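PDB 5OYN: D-xylonate dehydratase, which catalyses the dehydration of D-xylonate to 2-dehydro-3-deoxy-D-arabinonate, and of D-gluconate about as efficiently, using a [2Fe-2S] cluster and magnesium. Local coordinates for residues V473-P478 / G500-P505; N288-I293 / F401-S406. One frame throughout, in Å; residues are numbered along the deposited sequence.

Interaction 1. Residues V473-P478 / G500-P505; sequences VVNMQP and GTADSP
The side-chain amide of Asn-475 presents one of its faces to the methyl group of Ala-502, whose CB lies over that face, displaced toward the CB and ND2 side, 4.2 Å from the ND2 atom of Asn-475. At the aliphatic root of that side chain the partner changes: OG of Ser-504 lies close to the amide plane but on the CB side, 3.5 Å from CB of Asn-475, and CB of Ser-504 follows at 3.8 Å from the same carbon. Asn-475 CB also meets Ala-502 CB at 4.0 Å, so this one methylene is flanked by both partners. With CG set between the backbone N and the carbonyl carbon (chi1 52°), the amide swings over Ala-502 while the methylene faces Ser-504. An inverse gamma turn centred on Asn-475 places it at the bend of its loop, which runs from strand 455-460 to helix 480-484; 500-505 leads into strand 507-511. Trp-180 of helix 177-187 and Gln-498 also touch the asparagine. The loops meet near the metal site, one shell out from the magnesium ligand Glu-472, with the side chain of Ala-502 about 10 Å from the ion. The amide turns a face and its methylene to the other loop, while the hydroxyl oxygen of Ser-504 rests against that methylene carbon without a bond to the amide, which implies a fit by shape rather than by polar pairing.

Interaction 2. Residues N288-I293 / F401-S406; sequences NAQPHI and FAIMKS
The start of helix 289-299 packs here against the central strand, 401-404, of a three-stranded antiparallel sheet, a helix-on-sheet contact that illustrates how a single long polar side chain can carry such a contact. Gln-290 is that side chain. Its CG lies anti to the backbone N (chi1 172°) and the chain then bends sharply at chi2 (-87°), which brings the amide to the ring of Phe-401. The oxygen arrives at the ring edge, near its plane, with OE1 of Gln-290 3.6 Å from CE2 of Phe-401; CD of Gln-290 is 3.9 Å from CZ of Phe-401. Amide and ring are steeply inclined, 73° apart, so they do not stack, and the carbonyl oxygen probably profits from the slightly positive ring hydrogens. Closer to the helix, CD1 of Ile-403 reaches CB of Gln-290 at 3.7 Å and approaches CG at 4.1 Å, so aliphatic carbon meets aliphatic carbon alongside the amide, near its plane. The buried polar end is satisfied beyond the two segments: NE2 donates to Leu-576 O, and OE1 accepts from Asn-509 ND2. A leucine in its place would probably leave both the carbonyl of Leu-576 and the amide of Asn-509 without these partners. Asn-509 belongs to strand 507-511, the neighbour of 401-404 in the sheet, and its side chain also touches Ile-403 and Pro-291. Helix 306-312 touches both segments, through Trp-309 on Gln-290 and Ile-293 and through Ala-306 on Phe-401, and helix 215-225 covers Ala-289 and His-292.

In the fold
The two contacts contrast a partly buried loop pair with a buried helix-strand pair, their centres about 14 Å apart. In interaction 1 both segments belong to the C-terminal family region, whereas interaction 2 joins that region to the N-terminal one. Neither relies on direct polar bonds between its segments, yet the amides play different parts: one lies near the magnesium site and packs by shape, the other is buried and has its polar ends bonded outside the pair. Lys-405 bridges the two through a weak hydrogen bond from NZ to Ala-502 O, and Arg-497 serves both, bonding Val-474 through its backbone and Asn-288 through its side chain.

Interaction 1. Residues V473-P478 / G500-P505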
# COMPACT_ATOMS: atom_id res chain seq x y z
N VAL A 473 -15.96 1.79 34.47
CA VAL A 473 -15.32 2.13 35.75
C VAL A 473 -15.90 1.37 36.95
O VAL A 473 -15.57 1.68 38.10
CB VAL A 473 -15.41 3.64 36.02
CG1 VAL A 473 -14.56 4.43 35.02
CG2 VAL A 473 -16.86 4.12 36.04
N VAL A 474 -16.73 0.36 36.70
CA VAL A 474 -17.40 -0.31 37.81
C VAL A 474 -16.53 -1.40 38.44
O VAL A 474 -16.68 -1.71 39.63
CB VAL A 474 -18.76 -0.87 37.36
CG1 VAL A 474 -19.42 -1.68 38.47
CG2 VAL A 474 -19.69 0.26 36.93
N ASN A 475 -15.59 -1.99 37.70
CA ASN A 475 -14.77 -3.05 38.29
C ASN A 475 -13.79 -2.48 39.32
O ASN A 475 -12.57 -2.63 39.18
CB ASN A 475 -14.04 -3.86 37.20
CG ASN A 475 -13.24 -2.99 36.22
OD1 ASN A 475 -13.72 -1.97 35.72
ND2 ASN A 475 -12.02 -3.42 35.92
N MET A 476 -14.34 -1.84 40.37
CA MET A 476 -13.53 -1.28 41.45
C MET A 476 -12.89 -2.38 42.28
O MET A 476 -13.49 -3.43 42.51
CB MET A 476 -14.40 -0.40 42.35
CG MET A 476 -14.76 0.94 41.76
SD MET A 476 -16.11 1.80 42.62
CE MET A 476 -17.48 0.76 42.15
N GLN A 477 -11.66 -2.13 42.77
CA GLN A 477 -10.96 -3.14 43.55
C GLN A 477 -10.95 -2.79 45.04
O GLN A 477 -11.08 -1.61 45.41
CB GLN A 477 -9.52 -3.32 43.05
CG GLN A 477 -8.57 -2.15 43.31
CD GLN A 477 -7.12 -2.52 43.02
OE1 GLN A 477 -6.84 -3.32 42.12
NE2 GLN A 477 -6.19 -1.95 43.78
N PRO A 478 -10.81 -3.79 45.92
CA PRO A 478 -10.74 -3.52 47.36
C PRO A 478 -9.64 -2.54 47.70
O PRO A 478 -8.68 -2.38 46.92
CB PRO A 478 -10.45 -4.91 47.95
CG PRO A 478 -10.97 -5.87 46.96
CD PRO A 478 -10.78 -5.23 45.62
N GLY A 500 -15.32 -5.54 29.08
CA GLY A 500 -15.71 -6.92 28.83
C GLY A 500 -14.65 -7.91 29.28
O GLY A 500 -14.88 -9.11 29.33
N THR A 501 -13.48 -7.39 29.59
CA THR A 501 -12.36 -8.16 30.08
C THR A 501 -12.31 -8.20 31.60
O THR A 501 -11.35 -8.76 32.16
CB THR A 501 -11.06 -7.57 29.51
OG1 THR A 501 -10.87 -6.25 30.04
CG2 THR A 501 -11.17 -7.46 28.01
N ALA A 502 -13.28 -7.61 32.28
CA ALA A 502 -13.25 -7.62 33.73
C ALA A 502 -13.60 -9.00 34.27
O ALA A 502 -14.42 -9.72 33.69
CB ALA A 502 -14.20 -6.57 34.31
N ASP A 503 -12.94 -9.37 35.36
CA ASP A 503 -13.25 -10.57 36.14
C ASP A 503 -13.90 -10.19 37.47
O ASP A 503 -13.70 -10.85 38.50
CB ASP A 503 -11.99 -11.41 36.36
CG ASP A 503 -10.84 -10.59 36.94
OD1 ASP A 503 -10.88 -9.34 36.84
OD2 ASP A 503 -9.89 -11.19 37.48
N SER A 504 -14.72 -9.13 37.46
CA SER A 504 -15.45 -8.65 38.62
C SER A 504 -16.92 -9.00 38.45
O SER A 504 -17.52 -8.59 37.44
CB SER A 504 -15.29 -7.14 38.78
OG SER A 504 -13.96 -6.80 39.09
N PRO A 505 -17.56 -9.72 39.40
CA PRO A 505 -19.00 -10.02 39.28
C PRO A 505 -19.85 -8.80 39.62
O PRO A 505 -20.59 -8.78 40.59
CB PRO A 505 -19.18 -11.16 40.28
CG PRO A 505 -18.16 -10.90 41.34
CD PRO A 505 -16.98 -10.24 40.65

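Interaction 2. Residues N288-I293 / F401-S406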
# COMPACT_ATOMS: atom_id res chain seq x y z
N ASN A 288 -21.17 -5.63 28.23
CA ASN A 288 -21.41 -4.58 27.26
C ASN A 288 -22.23 -5.08 26.09
O ASN A 288 -22.81 -4.27 25.36
CB ASN A 288 -20.08 -4.00 26.79
CG ASN A 288 -19.38 -3.24 27.88
OD1 ASN A 288 -20.02 -2.66 28.75
ND2 ASN A 288 -18.06 -3.25 27.86
N ALA A 289 -22.32 -6.41 25.91
CA ALA A 289 -23.17 -6.94 24.86
C ALA A 289 -24.62 -6.51 25.05
O ALA A 289 -25.35 -6.33 24.06
CB ALA A 289 -23.07 -8.47 24.81
N GLN A 290 -25.05 -6.30 26.32
CA GLN A 290 -26.46 -6.03 26.58
C GLN A 290 -26.90 -4.70 25.99
O GLN A 290 -27.81 -4.69 25.15
CB GLN A 290 -26.76 -6.14 28.08
CG GLN A 290 -28.16 -5.69 28.46
CD GLN A 290 -28.27 -4.20 28.74
OE1 GLN A 290 -27.59 -3.67 29.61
NE2 GLN A 290 -29.12 -3.52 27.99
N PRO A 291 -26.30 -3.55 26.35
CA PRO A 291 -26.69 -2.31 25.66
C PRO A 291 -26.60 -2.43 24.16
O PRO A 291 -27.45 -1.88 23.45
CB PRO A 291 -25.71 -1.27 26.22
CG PRO A 291 -25.25 -1.81 27.49
CD PRO A 291 -25.24 -3.31 27.35
N HIS A 292 -25.61 -3.18 23.64
CA HIS A 292 -25.42 -3.24 22.19
C HIS A 292 -26.45 -4.11 21.52
O HIS A 292 -26.92 -3.78 20.42
CB HIS A 292 -24.02 -3.78 21.85
CG HIS A 292 -22.92 -2.87 22.27
ND1 HIS A 292 -22.98 -1.51 22.10
CD2 HIS A 292 -21.73 -3.13 22.86
CE1 HIS A 292 -21.87 -0.96 22.56
NE2 HIS A 292 -21.09 -1.93 23.03
N ILE A 293 -26.79 -5.26 22.11
CA ILE A 293 -27.79 -6.11 21.48
C ILE A 293 -29.15 -5.41 21.46
O ILE A 293 -29.89 -5.49 20.47
CB ILE A 293 -27.86 -7.48 22.16
CG1 ILE A 293 -26.60 -8.28 21.80
CG2 ILE A 293 -29.09 -8.22 21.72
CD1 ILE A 293 -26.50 -9.62 22.49
N PHE A 401 -33.46 -1.52 36.37
CA PHE A 401 -32.79 -2.56 35.60
C PHE A 401 -31.29 -2.45 35.83
O PHE A 401 -30.74 -1.34 35.90
CB PHE A 401 -33.12 -2.45 34.10
CG PHE A 401 -32.31 -3.38 33.23
CD1 PHE A 401 -32.81 -4.62 32.87
CD2 PHE A 401 -31.06 -3.00 32.74
CE1 PHE A 401 -32.09 -5.48 32.06
CE2 PHE A 401 -30.32 -3.86 31.93
CZ PHE A 401 -30.84 -5.10 31.59
N ALA A 402 -30.64 -3.60 35.94
CA ALA A 402 -29.19 -3.73 35.94
C ALA A 402 -28.90 -5.20 35.72
O ALA A 402 -29.80 -6.03 35.84
CB ALA A 402 -28.54 -3.24 37.23
N ILE A 403 -27.66 -5.52 35.36
CA ILE A 403 -27.26 -6.91 35.16
C ILE A 403 -25.99 -7.19 35.94
O ILE A 403 -25.18 -6.29 36.19
CB ILE A 403 -27.06 -7.25 33.66
CG1 ILE A 403 -26.09 -6.27 33.02
CG2 ILE A 403 -28.39 -7.25 32.93
CD1 ILE A 403 -25.70 -6.68 31.63
N MET A 404 -25.83 -8.45 36.33
CA MET A 404 -24.68 -8.90 37.10
C MET A 404 -23.92 -9.95 36.30
O MET A 404 -24.54 -10.80 35.65
CB MET A 404 -25.10 -9.48 38.44
CG MET A 404 -24.01 -9.52 39.50
SD MET A 404 -24.32 -10.86 40.66
CE MET A 404 -22.85 -10.83 41.68
N LYS A 405 -22.59 -9.88 36.32
CA LYS A 405 -21.78 -10.82 35.55
C LYS A 405 -21.71 -12.13 36.33
O LYS A 405 -20.84 -12.33 37.17
CB LYS A 405 -20.39 -10.26 35.25
CG LYS A 405 -19.80 -10.82 33.94
CD LYS A 405 -18.58 -10.04 33.41
CE LYS A 405 -17.78 -10.91 32.42
NZ LYS A 405 -16.84 -10.15 31.52
N SER A 406 -22.64 -13.03 36.03
CA SER A 406 -22.69 -14.29 36.75
C SER A 406 -21.52 -15.18 36.40
O SER A 406 -21.07 -15.97 37.24
CB SER A 406 -24.00 -15.02 36.45
OG SER A 406 -25.06 -14.09 36.33